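Local coordinates for protein probable tRNA pseudouridine synthase D (Methanosarcina mazei, PDB 1Z2Z) that probably converts uridine 13 of transfer RNA into pseudouridine, as a member of the TruD family of pseudouridine synthases, at residues A[358-361]-A[362-366]. Sequence-based numbering, arbitrary orientation.
Sequences NGVL and KELGV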
loop_
_atom_site.group_PDB
_atom_site.type_symbol
_atom_site.label_atom_id
_atom_site.label_comp_id
_atom_site.label_asym_id
_atom_site.label_seq_id
_atom_site.Cartn_x
_atom_site.Cartn_y
_atom_site.Cartn_z
ATOM N N ASN A 358 -4.623 -9.958 22.155
ATOM C CA ASN A 358 -4.060 -9.564 23.443
ATOM C C ASN A 358 -2.629 -10.081 23.603
ATOM O O ASN A 358 -1.851 -9.543 24.383
ATOM C CB ASN A 358 -4.966 -10.067 24.578
ATOM C CG ASN A 358 -6.261 -9.262 24.686
ATOM O OD1 ASN A 358 -6.252 -8.108 25.129
ATOM N ND2 ASN A 358 -7.375 -9.859 24.266
ATOM N N GLY A 359 -2.281 -11.113 22.846
ATOM C CA GLY A 359 -0.937 -11.650 22.929
ATOM C C GLY A 359 0.077 -10.849 22.126
ATOM O O GLY A 359 1.290 -11.026 22.279
ATOM N N VAL A 360 -0.408 -9.977 21.250
ATOM C CA VAL A 360 0.499 -9.159 20.457
ATOM C C VAL A 360 0.725 -7.842 21.187
ATOM O O VAL A 360 1.832 -7.309 21.209
ATOM C CB VAL A 360 -0.064 -8.875 19.044
ATOM C CG1 VAL A 360 0.855 -7.921 18.303
ATOM C CG2 VAL A 360 -0.190 -10.171 18.266
ATOM N N LEU A 361 -0.333 -7.321 21.794
ATOM C CA LEU A 361 -0.226 -6.072 22.527
ATOM C C LEU A 361 0.595 -6.312 23.779
ATOM O O LEU A 361 1.249 -5.401 24.278
ATOM C CB LEU A 361 -1.611 -5.581 22.921
ATOM C CG LEU A 361 -2.647 -5.726 21.805
ATOM C CD1 LEU A 361 -4.028 -5.398 22.363
ATOM C CD2 LEU A 361 -2.293 -4.827 20.631
ATOM N N LYS A 362 0.562 -7.546 24.276
ATOM C CA LYS A 362 1.287 -7.905 25.488
ATOM C C LYS A 362 2.801 -7.915 25.288
ATOM O O LYS A 362 3.516 -7.126 25.910
ATOM C CB LYS A 362 0.818 -9.274 25.991
ATOM C CG LYS A 362 1.248 -9.603 27.418
ATOM C CD LYS A 362 0.707 -10.954 27.847
ATOM C CE LYS A 362 1.100 -11.298 29.276
ATOM N NZ LYS A 362 0.596 -12.657 29.651
ATOM N N GLU A 363 3.289 -8.806 24.428
ATOM C CA GLU A 363 4.723 -8.902 24.170
ATOM C C GLU A 363 5.281 -7.578 23.662
ATOM O O GLU A 363 6.425 -7.215 23.951
ATOM C CB GLU A 363 5.027 -10.003 23.144
ATOM C CG GLU A 363 4.514 -9.736 21.734
ATOM C CD GLU A 363 5.047 -10.737 20.707
ATOM O OE1 GLU A 363 4.576 -10.725 19.544
ATOM O OE2 GLU A 363 5.944 -11.536 21.060
ATOM N N LEU A 364 4.464 -6.851 22.914
ATOM C CA LEU A 364 4.890 -5.577 22.364
ATOM C C LEU A 364 4.851 -4.477 23.414
ATOM O O LEU A 364 5.303 -3.356 23.171
ATOM C CB LEU A 364 4.004 -5.216 21.174
ATOM C CG LEU A 364 4.708 -4.999 19.832
ATOM C CD1 LEU A 364 5.634 -6.166 19.505
ATOM C CD2 LEU A 364 3.649 -4.833 18.754
ATOM N N GLY A 365 4.320 -4.808 24.587
ATOM C CA GLY A 365 4.232 -3.834 25.663
ATOM C C GLY A 365 3.408 -2.626 25.268
ATOM O O GLY A 365 3.637 -1.524 25.759
ATOM N N VAL A 366 2.449 -2.842 24.372
ATOM C CA VAL A 366 1.575 -1.775 23.897
ATOM C C VAL A 366 0.525 -1.445 24.942
ATOM O O VAL A 366 0.051 -2.332 25.654
ATOM C CB VAL A 366 0.830 -2.185 22.623
ATOM C CG1 VAL A 366 0.029 -1.005 22.090
ATOM C CG2 VAL A 366 1.814 -2.687 21.595
#
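Leu361 O takes the hydrogen bond from Val366 N, 2.8 Å away from it, and that bond closes a Schellman motif at the C-terminal end of helix 352-363. The N-H arrives in the plane of the Leu361 carbonyl, with a C=O...N angle of 156°. Within the loop so closed, a second bond of 2.8 Å, from Gly365 N to Lys362 O, closes a smaller ring. Gly365 turns the chain out of the helix with a positive phi of 60°, a conformation easily reached by a residue without CB. Just before the glycine, Leu364 N still makes the i to i+4 bond to Val360 O, at 3.2 Å, though it stands off the plane of that carbonyl, whereas the link from Lys362 N to Asn358 O is weak.

The reversal also brings Val366 back against the last turn, where its CB lies 4.2 Å from Leu361 CB; this is the apolar contact that commonly accompanies a Schellman turn. Outside the cap, Leu361 rests on Phe348 and Val366 on Phe371. On another face of the helix, Val360 and Leu364 run side by side in the same direction, CG1 of the valine 4.2 Å from CD2 of the leucine. Both side chains pack on helix 263-287, sharing Ile280, so the capped end is held against that longer helix. Glu363 reaches the same helix through a salt bridge from OE1 to Arg284. Its CG sits between backbone N and carbonyl carbon (chi1 67°), a rotation that lays this methylene 3.5 Å from Gly359 O.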